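Local coordinates for HNH nuclease domain-containing protein (Streptomyces coelicolor, PDB 5ZMO) that recognises phosphorothioated DNA through the sulfur-binding domain present here, and is probably an HNH-type nuclease of type IV restriction as a whole protein, at residues 14-19 with 27-32; 58-63 with 154-159; 7-12 with 124-129; 48-53 with 107-112. All blocks are in the same frame, centred on the assembly; numbering follows the deposited sequence.

Interaction 1: 14-19 with 27-32; sequences GDVRPA and LHRPVL
Arg29 NH1, which lies 3.8 Å from Pro18 CA, is gripped by several groups at once. Water 1 accepts from NH1 at 2.6 Å, and the same water donates to Arg17 O, so it bridges the helix side chain to the backbone of the loop. Water 2 is a weak second acceptor for NH1 but takes a sound bond from Ala19 N, at 2.9 Å. Both waters lie at the edge of the guanidinium, in its plane. This is the DNA-facing side of the sulfur-binding domain, where the loop after helix 9-14 runs past the first turn of helix 28-41 before entering the hairpin of strands 20-21 and 24-25. NH1 also hydrogen-bonds a modified group of the bound ligand, in all likelihood the phosphorothioated nucleotide, and this is the strongest polar partner of Arg29; NH2 forms a salt bridge with Asp84.

Polar partners meet this group at its edge, and hydrocarbon covers one face. Val16 CG1 and Pro18 CG both lie over that face, with CG1 3.8 Å from Arg29 NH2. A chi1 of 175° carries this methyl of Val16 away from its own backbone N and across to the arginine, where it also packs on Arg29 CB. The arginine chain bends at chi3 (-78°), which folds its flat end back against the loop. Such anchoring from the edge and from one face should restrict how the guanidinium can turn. The two proline rings, both also touching Tyr144 of helix 130-144, slide past each other in opposite directions, meeting at Pro18 CG and Pro30 CD, 4.1 Å apart.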
loop_
_atom_site.group_PDB
_atom_site.type_symbol
_atom_site.label_atom_id
_atom_site.label_comp_id
_atom_site.label_asym_id
_atom_site.label_seq_id
_atom_site.Cartn_x
_atom_site.Cartn_y
_atom_site.Cartn_z
ATOM N N GLY A 14 -6.942 9.426 -4.372
ATOM C CA GLY A 14 -7.148 9.808 -5.785
ATOM C C GLY A 14 -6.023 10.697 -6.363
ATOM O O GLY A 14 -5.845 10.738 -7.586
ATOM N N ASP A 15 -5.292 11.396 -5.507
ATOM C CA ASP A 15 -4.080 12.163 -5.928
ATOM C C ASP A 15 -2.849 11.292 -6.168
ATOM O O ASP A 15 -1.811 11.813 -6.575
ATOM C CB ASP A 15 -3.694 13.210 -4.874
ATOM C CG ASP A 15 -4.691 14.379 -4.774
ATOM O OD1 ASP A 15 -5.568 14.544 -5.654
ATOM O OD2 ASP A 15 -4.591 15.115 -3.758
ATOM N N VAL A 16 -2.901 10.009 -5.841
ATOM C CA VAL A 16 -1.819 9.100 -6.202
ATOM C C VAL A 16 -1.956 8.834 -7.708
ATOM O O VAL A 16 -2.921 8.145 -8.132
ATOM C CB VAL A 16 -1.840 7.768 -5.416
ATOM C CG1 VAL A 16 -0.737 6.832 -5.942
ATOM C CG2 VAL A 16 -1.617 8.016 -3.948
ATOM N N ARG A 17 -1.005 9.347 -8.512
ATOM C CA ARG A 17 -1.063 9.187 -9.953
ATOM C C ARG A 17 0.300 8.657 -10.404
ATOM O O ARG A 17 1.177 9.458 -10.659
ATOM C CB ARG A 17 -1.274 10.526 -10.653
ATOM C CG ARG A 17 -2.565 11.242 -10.347
ATOM C CD ARG A 17 -3.802 10.491 -10.790
ATOM N NE ARG A 17 -5.094 11.209 -10.717
ATOM C CZ ARG A 17 -5.378 12.441 -10.239
ATOM N NH1 ARG A 17 -4.498 13.309 -9.707
ATOM N NH2 ARG A 17 -6.657 12.828 -10.288
ATOM N N PRO A 18 0.484 7.340 -10.468
ATOM C CA PRO A 18 1.837 6.825 -10.748
ATOM C C PRO A 18 2.228 7.091 -12.183
ATOM O O PRO A 18 1.375 7.294 -13.006
ATOM C CB PRO A 18 1.706 5.342 -10.523
ATOM C CG PRO A 18 0.509 5.205 -9.616
ATOM C CD PRO A 18 -0.434 6.260 -10.080
ATOM N N ALA A 19 3.497 7.029 -12.443
ATOM C CA ALA A 19 4.007 7.242 -13.809
ATOM C C ALA A 19 3.445 6.158 -14.714
ATOM O O ALA A 19 3.328 4.971 -14.286
ATOM C CB ALA A 19 5.518 7.168 -13.786
ATOM N N LEU A 27 2.142 -0.111 -10.624
ATOM C CA LEU A 27 1.055 -0.567 -9.754
ATOM C C LEU A 27 1.445 -0.690 -8.264
ATOM O O LEU A 27 0.560 -0.994 -7.408
ATOM C CB LEU A 27 0.449 -1.844 -10.254
ATOM C CG LEU A 27 -0.230 -1.685 -11.628
ATOM C CD1 LEU A 27 -0.434 -3.068 -12.216
ATOM C CD2 LEU A 27 -1.554 -0.926 -11.542
ATOM N N HIS A 28 2.663 -0.275 -7.936
ATOM C CA HIS A 28 3.266 -0.461 -6.583
ATOM C C HIS A 28 2.434 0.183 -5.481
ATOM O O HIS A 28 2.021 -0.466 -4.524
ATOM C CB HIS A 28 4.657 0.055 -6.533
ATOM C CG HIS A 28 5.579 -0.583 -7.525
ATOM N ND1 HIS A 28 5.383 -0.468 -8.887
ATOM C CD2 HIS A 28 6.718 -1.280 -7.371
ATOM C CE1 HIS A 28 6.330 -1.131 -9.520
ATOM N NE2 HIS A 28 7.173 -1.608 -8.631
ATOM N N ARG A 29 2.102 1.481 -5.658
ATOM C CA ARG A 29 1.305 2.202 -4.671
ATOM C C ARG A 29 -0.111 1.707 -4.588
ATOM O O ARG A 29 -0.595 1.515 -3.468
ATOM C CB ARG A 29 1.464 3.733 -4.837
ATOM C CG ARG A 29 2.763 4.206 -4.195
ATOM C CD ARG A 29 2.923 5.717 -4.415
ATOM N NE ARG A 29 3.385 6.022 -5.749
ATOM C CZ ARG A 29 3.299 7.255 -6.308
ATOM N NH1 ARG A 29 3.719 7.461 -7.544
ATOM N NH2 ARG A 29 2.740 8.266 -5.653
ATOM N N PRO A 30 -0.808 1.511 -5.741
ATOM C CA PRO A 30 -2.109 0.925 -5.733
ATOM C C PRO A 30 -2.193 -0.426 -5.026
ATOM O O PRO A 30 -3.164 -0.631 -4.229
ATOM C CB PRO A 30 -2.472 0.820 -7.236
ATOM C CG PRO A 30 -1.753 2.064 -7.803
ATOM C CD PRO A 30 -0.490 2.093 -7.067
ATOM N N VAL A 31 -1.204 -1.255 -5.240
ATOM C CA VAL A 31 -1.215 -2.598 -4.571
ATOM C C VAL A 31 -1.037 -2.441 -3.033
ATOM O O VAL A 31 -1.769 -3.026 -2.261
ATOM C CB VAL A 31 -0.167 -3.528 -5.168
ATOM C CG1 VAL A 31 0.135 -4.748 -4.278
ATOM C CG2 VAL A 31 -0.586 -3.955 -6.553
ATOM N N LEU A 32 -0.069 -1.678 -2.580
ATOM C CA LEU A 32 0.101 -1.489 -1.153
ATOM C C LEU A 32 -1.078 -0.835 -0.487
ATOM O O LEU A 32 -1.531 -1.306 0.644
ATOM C CB LEU A 32 1.416 -0.769 -0.864
ATOM C CG LEU A 32 1.785 -0.701 0.610
ATOM C CD1 LEU A 32 1.868 -2.033 1.259
ATOM C CD2 LEU A 32 3.112 0.038 0.746
HETATM O O HOH W 1 3.954 9.668 -8.942
HETATM O O HOH W 2 5.346 6.256 -10.294
#

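Interaction 2: 58-63 with 154-159; sequences APLMEK and EDFGLH
Leu60 carries most of the contact, pushing both of its methyls against the chain at Asp155 and Phe156. Helix 50-63 is kinked just here: Pro59, whose nitrogen has no hydrogen to give, and Leu60 both lack the bond to the preceding turn. CD1 of Leu60 sits over one face of the Phe156 ring, 4.1 Å from the ring centroid and 16° off the normal, a CH-pi contact shifted toward the rim. CB of Leu60 adds a touch at Phe156 CZ (3.9 Å), and CD2 turns to the other neighbour, packing 3.7 Å from Asp155 CB. The ring is presented to Leu60 next to a Schellman motif, in which Gly157, with positive phi, closes the last turn, and Phe156 is directed between helix 50-63 and Leu34 of helix 28-41. Met61 points its CB away from this side. One turn after Leu60, Lys63 stretches along the exposed side of the contact, its chain extended to the tip. Its NZ comes to 4.0 Å from Asp155 OD2, a long salt bridge made by side chains crossing at about a right angle; the same OD2 is hydrogen-bonded to Tyr64 OH.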
loop_
_atom_site.group_PDB
_atom_site.type_symbol
_atom_site.label_atom_id
_atom_site.label_comp_id
_atom_site.label_asym_id
_atom_site.label_seq_id
_atom_site.Cartn_x
_atom_site.Cartn_y
_atom_site.Cartn_z
ATOM N N ALA A 58 4.636 -8.914 -1.194
ATOM C CA ALA A 58 5.521 -9.290 -2.320
ATOM C C ALA A 58 4.844 -10.216 -3.350
ATOM O O ALA A 58 4.966 -10.005 -4.582
ATOM C CB ALA A 58 6.864 -9.894 -1.824
ATOM N N PRO A 59 4.201 -11.300 -2.885
ATOM C CA PRO A 59 3.564 -12.151 -3.884
ATOM C C PRO A 59 2.367 -11.526 -4.588
ATOM O O PRO A 59 2.117 -11.878 -5.735
ATOM C CB PRO A 59 2.981 -13.346 -3.057
ATOM C CG PRO A 59 3.328 -13.117 -1.658
ATOM C CD PRO A 59 4.101 -11.840 -1.499
ATOM N N LEU A 60 1.667 -10.598 -3.936
ATOM C CA LEU A 60 0.619 -9.796 -4.628
ATOM C C LEU A 60 1.170 -8.827 -5.671
ATOM O O LEU A 60 0.556 -8.598 -6.733
ATOM C CB LEU A 60 -0.259 -9.031 -3.653
ATOM C CG LEU A 60 -0.837 -9.795 -2.498
ATOM C CD1 LEU A 60 -1.492 -8.862 -1.468
ATOM C CD2 LEU A 60 -1.878 -10.830 -3.016
ATOM N N MET A 61 2.298 -8.231 -5.338
ATOM C CA MET A 61 3.072 -7.361 -6.257
ATOM C C MET A 61 3.438 -8.146 -7.530
ATOM O O MET A 61 3.305 -7.642 -8.683
ATOM C CB MET A 61 4.344 -6.897 -5.539
ATOM C CG MET A 61 4.882 -5.510 -5.751
ATOM S SD MET A 61 3.686 -4.205 -5.737
ATOM C CE MET A 61 3.635 -3.569 -4.072
ATOM N N GLU A 62 3.911 -9.378 -7.362
ATOM C CA GLU A 62 4.220 -10.242 -8.498
ATOM C C GLU A 62 3.000 -10.689 -9.285
ATOM O O GLU A 62 2.992 -10.621 -10.533
ATOM C CB GLU A 62 5.039 -11.458 -7.994
ATOM C CG GLU A 62 6.396 -11.105 -7.485
ATOM C CD GLU A 62 6.978 -12.099 -6.477
ATOM O OE1 GLU A 62 8.178 -11.884 -6.175
ATOM O OE2 GLU A 62 6.229 -13.050 -6.079
ATOM N N LYS A 63 1.977 -11.188 -8.596
ATOM C CA LYS A 63 0.820 -11.706 -9.283
ATOM C C LYS A 63 -0.040 -10.602 -9.940
ATOM O O LYS A 63 -0.340 -10.656 -11.139
ATOM C CB LYS A 63 0.003 -12.563 -8.298
ATOM C CG LYS A 63 -1.218 -13.161 -8.936
ATOM C CD LYS A 63 -1.871 -14.205 -8.060
ATOM C CE LYS A 63 -3.019 -14.801 -8.846
ATOM N NZ LYS A 63 -3.546 -15.965 -8.120
ATOM N N GLU A 154 -10.374 -11.793 -3.065
ATOM C CA GLU A 154 -9.984 -12.715 -2.005
ATOM C C GLU A 154 -8.561 -12.469 -1.525
ATOM O O GLU A 154 -8.313 -12.452 -0.314
ATOM C CB GLU A 154 -10.170 -14.187 -2.411
ATOM C CG GLU A 154 -11.594 -14.692 -2.273
ATOM C CD GLU A 154 -12.124 -14.641 -0.823
ATOM O OE1 GLU A 154 -13.366 -14.519 -0.658
ATOM O OE2 GLU A 154 -11.311 -14.712 0.138
ATOM N N ASP A 155 -7.630 -12.254 -2.444
ATOM C CA ASP A 155 -6.213 -12.191 -2.056
ATOM C C ASP A 155 -5.882 -10.898 -1.306
ATOM O O ASP A 155 -4.948 -10.866 -0.469
ATOM C CB ASP A 155 -5.263 -12.387 -3.245
ATOM C CG ASP A 155 -5.110 -13.883 -3.653
ATOM O OD1 ASP A 155 -5.679 -14.764 -2.948
ATOM O OD2 ASP A 155 -4.432 -14.156 -4.668
ATOM N N PHE A 156 -6.663 -9.867 -1.570
ATOM C CA PHE A 156 -6.520 -8.584 -0.855
ATOM C C PHE A 156 -7.427 -8.456 0.382
ATOM O O PHE A 156 -7.410 -7.442 1.041
ATOM C CB PHE A 156 -6.745 -7.411 -1.805
ATOM C CG PHE A 156 -5.582 -7.136 -2.695
ATOM C CD1 PHE A 156 -5.374 -7.889 -3.827
ATOM C CD2 PHE A 156 -4.615 -6.173 -2.366
ATOM C CE1 PHE A 156 -4.303 -7.657 -4.659
ATOM C CE2 PHE A 156 -3.536 -5.951 -3.204
ATOM C CZ PHE A 156 -3.358 -6.696 -4.336
ATOM N N GLY A 157 -8.254 -9.461 0.689
ATOM C CA GLY A 157 -9.209 -9.390 1.756
ATOM C C GLY A 157 -10.392 -8.471 1.602
ATOM O O GLY A 157 -10.871 -7.924 2.559
ATOM N N LEU A 158 -10.859 -8.275 0.366
ATOM C CA LEU A 158 -11.848 -7.298 0.060
ATOM C C LEU A 158 -13.141 -7.936 -0.494
ATOM O O LEU A 158 -14.040 -7.223 -0.884
ATOM C CB LEU A 158 -11.265 -6.347 -0.977
ATOM C CG LEU A 158 -9.999 -5.581 -0.564
ATOM C CD1 LEU A 158 -9.526 -4.817 -1.771
ATOM C CD2 LEU A 158 -10.284 -4.602 0.525
ATOM N N HIS A 159 -13.219 -9.257 -0.516
ATOM C CA HIS A 159 -14.393 -9.937 -1.080
ATOM C C HIS A 159 -15.709 -9.589 -0.338
ATOM O O HIS A 159 -16.714 -9.187 -0.944
ATOM C CB HIS A 159 -14.181 -11.444 -1.107
ATOM C CG HIS A 159 -15.272 -12.183 -1.833
ATOM N ND1 HIS A 159 -15.220 -12.440 -3.189
ATOM C CD2 HIS A 159 -16.446 -12.690 -1.397
ATOM C CE1 HIS A 159 -16.307 -13.101 -3.548
ATOM N NE2 HIS A 159 -17.071 -13.258 -2.481
#

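Interaction 3: 7-12 with 124-129; sequences KTFHRR and NLLRSQ
Phe9 and Leu126 make the close part of this contact: CD1 of Leu126 approaches the ring obliquely and comes to 3.8 Å from Phe9 CE2. The two side chains cross at about a right angle. Phe9 reaches this place because its CG stands opposite the backbone N (chi1 179°), which swings the ring out from the first turn of helix 9-14 toward helix 120-128. Both residues are buried. Leu86 also packs on Phe9, and Ile37 and Ala40 of helix 28-41 lie against Leu126, so the pair belongs to a helical core in which the start and the later part of the domain meet.

Toward the solvent the fit is looser. Leu125, partly exposed, offers CD2 to Phe9 CB at 4.2 Å.

No polar bond joins the two segments directly. Arg12 instead turns back on its own segment, taking Lys7 O side-on with two nitrogens, and both come from the same face of the carbonyl; the NE bond is the straighter, at 2.9 Å and 163°, with its donor above the carbonyl plane. Lys7 O lies in the guanidinium plane, and Phe9 CA sits 3.5 Å above that plane. The NH2 of Arg12 goes on to Asp85 O and to Asp122, a salt bridge that ties the start of the chain to helix 120-128. Thr8 caps helix 9-14, its OG1 accepting from Arg11 N at 3.0 Å. The direct contact thus rests on hydrocarbon shape alone, while the arginine beside it supplies directional bonds at Lys7 O that are likely to steady the backbone leading into Phe9.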
loop_
_atom_site.group_PDB
_atom_site.type_symbol
_atom_site.label_atom_id
_atom_site.label_comp_id
_atom_site.label_asym_id
_atom_site.label_seq_id
_atom_site.Cartn_x
_atom_site.Cartn_y
_atom_site.Cartn_z
ATOM N N LYS A 7 -7.058 17.338 3.557
ATOM C CA LYS A 7 -7.599 16.546 2.460
ATOM C C LYS A 7 -8.141 15.228 2.991
ATOM O O LYS A 7 -7.559 14.584 3.863
ATOM C CB LYS A 7 -6.547 16.287 1.411
ATOM C CG LYS A 7 -6.198 17.478 0.532
ATOM C CD LYS A 7 -5.400 16.973 -0.668
ATOM C CE LYS A 7 -4.869 18.050 -1.583
ATOM N NZ LYS A 7 -5.103 17.654 -3.003
ATOM N N THR A 8 -9.272 14.840 2.457
ATOM C CA THR A 8 -9.899 13.542 2.810
ATOM C C THR A 8 -9.008 12.382 2.396
ATOM O O THR A 8 -8.190 12.499 1.457
ATOM C CB THR A 8 -11.262 13.294 2.150
ATOM O OG1 THR A 8 -11.168 13.380 0.715
ATOM C CG2 THR A 8 -12.337 14.261 2.665
ATOM N N PHE A 9 -9.235 11.232 3.043
ATOM C CA PHE A 9 -8.522 10.007 2.615
ATOM C C PHE A 9 -8.832 9.682 1.147
ATOM O O PHE A 9 -7.931 9.423 0.329
ATOM C CB PHE A 9 -8.940 8.848 3.499
ATOM C CG PHE A 9 -8.280 7.519 3.122
ATOM C CD1 PHE A 9 -6.912 7.317 3.351
ATOM C CD2 PHE A 9 -9.019 6.488 2.558
ATOM C CE1 PHE A 9 -6.326 6.091 3.084
ATOM C CE2 PHE A 9 -8.437 5.273 2.279
ATOM C CZ PHE A 9 -7.086 5.071 2.517
ATOM N N HIS A 10 -10.131 9.693 0.781
ATOM C CA HIS A 10 -10.562 9.527 -0.640
ATOM C C HIS A 10 -9.788 10.424 -1.615
ATOM O O HIS A 10 -9.318 9.943 -2.664
ATOM C CB HIS A 10 -12.046 9.823 -0.798
ATOM C CG HIS A 10 -12.568 9.526 -2.175
ATOM N ND1 HIS A 10 -13.030 8.273 -2.552
ATOM C CD2 HIS A 10 -12.643 10.302 -3.270
ATOM C CE1 HIS A 10 -13.430 8.326 -3.809
ATOM N NE2 HIS A 10 -13.193 9.545 -4.272
ATOM N N ARG A 11 -9.646 11.696 -1.263
ATOM C CA ARG A 11 -8.913 12.652 -2.132
ATOM C C ARG A 11 -7.422 12.338 -2.169
ATOM O O ARG A 11 -6.781 12.383 -3.245
ATOM C CB ARG A 11 -9.074 14.109 -1.676
ATOM C CG ARG A 11 -8.428 15.114 -2.638
ATOM C CD ARG A 11 -8.980 16.522 -2.430
ATOM N NE ARG A 11 -10.329 16.626 -2.996
ATOM C CZ ARG A 11 -10.594 16.834 -4.286
ATOM N NH1 ARG A 11 -9.613 17.013 -5.186
ATOM N NH2 ARG A 11 -11.858 16.878 -4.691
ATOM N N ARG A 12 -6.855 12.046 -1.013
ATOM C CA ARG A 12 -5.407 11.676 -0.988
ATOM C C ARG A 12 -5.109 10.447 -1.841
ATOM O O ARG A 12 -4.136 10.415 -2.571
ATOM C CB ARG A 12 -4.883 11.613 0.435
ATOM C CG ARG A 12 -4.652 13.020 1.034
ATOM C CD ARG A 12 -4.167 13.089 2.451
ATOM N NE ARG A 12 -5.291 12.855 3.407
ATOM C CZ ARG A 12 -5.496 11.765 4.122
ATOM N NH1 ARG A 12 -6.550 11.708 4.983
ATOM N NH2 ARG A 12 -4.649 10.741 4.104
ATOM N N ASN A 124 -8.652 4.610 11.474
ATOM C CA ASN A 124 -9.929 4.701 12.272
ATOM C C ASN A 124 -11.141 4.935 11.376
ATOM O O ASN A 124 -12.207 4.365 11.664
ATOM C CB ASN A 124 -9.899 5.698 13.404
ATOM C CG ASN A 124 -8.859 5.367 14.469
ATOM O OD1 ASN A 124 -8.341 6.276 15.135
ATOM N ND2 ASN A 124 -8.516 4.117 14.593
ATOM N N LEU A 125 -11.032 5.773 10.328
ATOM C CA LEU A 125 -12.145 5.960 9.378
ATOM C C LEU A 125 -12.548 4.639 8.686
ATOM O O LEU A 125 -13.728 4.296 8.608
ATOM C CB LEU A 125 -11.805 7.026 8.315
ATOM C CG LEU A 125 -12.720 7.142 7.113
ATOM C CD1 LEU A 125 -14.078 7.634 7.556
ATOM C CD2 LEU A 125 -12.140 8.069 6.085
ATOM N N LEU A 126 -11.545 3.905 8.135
ATOM C CA LEU A 126 -11.788 2.630 7.511
ATOM C C LEU A 126 -12.523 1.632 8.408
ATOM O O LEU A 126 -13.361 0.883 7.933
ATOM C CB LEU A 126 -10.460 1.992 6.998
ATOM C CG LEU A 126 -9.940 2.512 5.662
ATOM C CD1 LEU A 126 -10.354 3.877 5.216
ATOM C CD2 LEU A 126 -8.436 2.316 5.512
ATOM N N ARG A 127 -12.147 1.565 9.672
ATOM C CA ARG A 127 -12.781 0.577 10.555
ATOM C C ARG A 127 -14.199 1.015 10.924
ATOM O O ARG A 127 -15.125 0.170 11.046
ATOM C CB ARG A 127 -12.046 0.499 11.881
ATOM C CG ARG A 127 -10.562 0.355 11.833
ATOM C CD ARG A 127 -10.092 1.113 13.088
ATOM N NE ARG A 127 -9.925 0.162 14.141
ATOM C CZ ARG A 127 -9.738 0.412 15.418
ATOM N NH1 ARG A 127 -9.526 -0.660 16.152
ATOM N NH2 ARG A 127 -9.659 1.644 15.941
ATOM N N SER A 128 -14.339 2.307 11.188
ATOM C CA SER A 128 -15.627 2.909 11.571
ATOM C C SER A 128 -16.649 3.108 10.459
ATOM O O SER A 128 -17.876 3.049 10.731
ATOM C CB SER A 128 -15.402 4.197 12.325
ATOM O OG SER A 128 -15.075 5.292 11.495
ATOM N N GLN A 129 -16.194 3.360 9.225
ATOM C CA GLN A 129 -17.089 3.618 8.095
ATOM C C GLN A 129 -16.690 2.709 6.984
ATOM O O GLN A 129 -15.825 3.075 6.124
ATOM C CB GLN A 129 -17.024 5.082 7.668
ATOM C CG GLN A 129 -17.478 6.083 8.710
ATOM C CD GLN A 129 -18.995 6.099 8.850
ATOM O OE1 GLN A 129 -19.591 5.528 9.799
ATOM N NE2 GLN A 129 -19.617 6.794 7.951
#

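Interaction 4: 48-53 with 107-112; sequences QPWSTT and ESLNAV
Trp50 reaches Leu109 and Asn110 with its indole, and its side chain can be followed outward from CB. A first torsion of 160° sends the ring toward helix 106-112. CG lies 4.0 Å from Leu109 O, and the next atom, CD1, comes closer to that carbonyl oxygen, at 3.3 Å. NE1 then donates to Asn110 OD1 at 2.8 Å; the bond is nearly straight (166°) and lies in the indole plane, although the donor is tilted 27° from the amide carbonyl plane. OD1 also has a weak bond from Arg54. Trp50 opens helix 50-63 directly after strand 47-49, with Pro49 at the N-cap, so this strand-to-helix junction is tied to a helix whose Glu107 N bonds a phosphate of the bound DNA. Beyond NE1 the six-membered ring receives Leu109 CD1 over one face, a CH-pi contact 3.9 Å from its centroid and almost on the normal. That methyl covers CE2, CZ2 and CH2, while Leu109 CB sits over the pyrrole part near NE1. Phe78 of helix 70-83 meets the indole edge-to-face.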
loop_
_atom_site.group_PDB
_atom_site.type_symbol
_atom_site.label_atom_id
_atom_site.label_comp_id
_atom_site.label_asym_id
_atom_site.label_seq_id
_atom_site.Cartn_x
_atom_site.Cartn_y
_atom_site.Cartn_z
ATOM N N GLN A 48 2.537 -2.308 11.120
ATOM C CA GLN A 48 3.006 -3.668 10.950
ATOM C C GLN A 48 4.433 -3.616 10.522
ATOM O O GLN A 48 4.785 -2.741 9.758
ATOM C CB GLN A 48 2.154 -4.380 9.898
ATOM C CG GLN A 48 0.687 -4.509 10.338
ATOM C CD GLN A 48 -0.048 -5.653 9.664
ATOM O OE1 GLN A 48 0.178 -6.824 9.992
ATOM N NE2 GLN A 48 -0.977 -5.322 8.754
ATOM N N PRO A 49 5.255 -4.549 11.007
ATOM C CA PRO A 49 6.675 -4.502 10.588
ATOM C C PRO A 49 6.923 -4.619 9.045
ATOM O O PRO A 49 6.178 -5.287 8.323
ATOM C CB PRO A 49 7.294 -5.701 11.296
ATOM C CG PRO A 49 6.311 -6.158 12.376
ATOM C CD PRO A 49 4.967 -5.708 11.888
ATOM N N TRP A 50 7.988 -3.957 8.569
ATOM C CA TRP A 50 8.461 -4.216 7.212
ATOM C C TRP A 50 8.489 -5.696 6.813
ATOM O O TRP A 50 8.005 -6.054 5.722
ATOM C CB TRP A 50 9.833 -3.592 6.996
ATOM C CG TRP A 50 10.617 -4.124 5.910
ATOM C CD1 TRP A 50 11.769 -4.901 5.990
ATOM C CD2 TRP A 50 10.308 -4.039 4.499
ATOM N NE1 TRP A 50 12.192 -5.240 4.751
ATOM C CE2 TRP A 50 11.345 -4.696 3.810
ATOM C CE3 TRP A 50 9.309 -3.383 3.768
ATOM C CZ2 TRP A 50 11.381 -4.785 2.420
ATOM C CZ3 TRP A 50 9.316 -3.511 2.338
ATOM C CH2 TRP A 50 10.358 -4.204 1.699
ATOM N N SER A 51 9.072 -6.549 7.653
ATOM C CA SER A 51 9.201 -7.945 7.327
ATOM C C SER A 51 7.828 -8.617 7.092
ATOM O O SER A 51 7.622 -9.340 6.074
ATOM C CB SER A 51 10.043 -8.647 8.401
ATOM O OG SER A 51 9.374 -8.551 9.666
ATOM N N THR A 52 6.842 -8.307 7.939
ATOM C CA THR A 52 5.520 -8.895 7.761
ATOM C C THR A 52 4.866 -8.358 6.487
ATOM O O THR A 52 4.236 -9.093 5.759
ATOM C CB THR A 52 4.606 -8.463 8.905
ATOM O OG1 THR A 52 5.272 -8.795 10.112
ATOM C CG2 THR A 52 3.262 -9.150 8.795
ATOM N N THR A 53 5.107 -7.091 6.217
ATOM C CA THR A 53 4.411 -6.391 5.137
ATOM C C THR A 53 5.028 -6.907 3.826
ATOM O O THR A 53 4.304 -7.216 2.891
ATOM C CB THR A 53 4.571 -4.857 5.237
ATOM O OG1 THR A 53 3.993 -4.408 6.465
ATOM C CG2 THR A 53 3.907 -4.156 4.066
ATOM N N GLU A 107 18.947 -2.955 2.793
ATOM C CA GLU A 107 19.702 -3.497 3.938
ATOM C C GLU A 107 19.259 -2.884 5.298
ATOM O O GLU A 107 19.108 -3.607 6.316
ATOM C CB GLU A 107 21.186 -3.284 3.733
ATOM C CG GLU A 107 22.054 -3.566 4.963
ATOM C CD GLU A 107 23.426 -2.959 4.811
ATOM O OE1 GLU A 107 23.675 -1.870 5.390
ATOM O OE2 GLU A 107 24.239 -3.554 4.073
ATOM N N SER A 108 19.032 -1.563 5.299
ATOM C CA SER A 108 18.604 -0.840 6.516
ATOM C C SER A 108 17.150 -1.109 6.841
ATOM O O SER A 108 16.807 -1.151 8.017
ATOM C CB SER A 108 18.896 0.670 6.482
ATOM O OG SER A 108 18.038 1.488 5.637
ATOM N N LEU A 109 16.300 -1.308 5.826
ATOM C CA LEU A 109 14.893 -1.782 6.094
ATOM C C LEU A 109 14.906 -3.126 6.763
ATOM O O LEU A 109 14.133 -3.389 7.725
ATOM C CB LEU A 109 14.032 -1.872 4.797
ATOM C CG LEU A 109 13.420 -0.677 4.152
ATOM C CD1 LEU A 109 12.771 -1.074 2.841
ATOM C CD2 LEU A 109 12.397 -0.026 5.077
ATOM N N ASN A 110 15.750 -4.036 6.256
ATOM C CA ASN A 110 15.783 -5.379 6.830
ATOM C C ASN A 110 16.337 -5.331 8.254
ATOM O O ASN A 110 15.818 -5.995 9.152
ATOM C CB ASN A 110 16.581 -6.362 5.921
ATOM C CG ASN A 110 15.762 -6.875 4.694
ATOM O OD1 ASN A 110 14.514 -6.839 4.622
ATOM N ND2 ASN A 110 16.479 -7.383 3.730
ATOM N N ALA A 111 17.390 -4.557 8.453
ATOM C CA ALA A 111 18.056 -4.468 9.787
ATOM C C ALA A 111 17.222 -3.791 10.853
ATOM O O ALA A 111 17.083 -4.314 11.927
ATOM C CB ALA A 111 19.405 -3.762 9.666
ATOM N N VAL A 112 16.619 -2.658 10.548
ATOM C CA VAL A 112 15.856 -1.870 11.505
ATOM C C VAL A 112 14.474 -2.520 11.674
ATOM O O VAL A 112 13.914 -2.539 12.769
ATOM C CB VAL A 112 15.752 -0.416 11.048
ATOM C CG1 VAL A 112 14.751 0.348 11.910
ATOM C CG2 VAL A 112 17.142 0.241 11.088
#

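Overall arrangement
Interactions 1, 3 and 4 are buried, interaction 2 only partly so, with Lys63 and Asp155 exposed. Interactions 1 and 4 come closest to the DNA, at about 4 and 3 Å between nearest atoms, on opposite sides of the chain's centre; both pair apolar packing with a polar bond, water-bridged in one and direct in the other. Interactions 2 and 3 lie farther off, at about 9 and 12 Å, and rest mainly on hydrocarbon, with a long salt bridge only in 2. Helix 50-63 serves both 2 and 4, at its two ends. Interaction 1 joins the others: Val31 packs on Met61 and Phe156, Leu32 on Thr53, and Asp15 pairs with Lys7 of interaction 3.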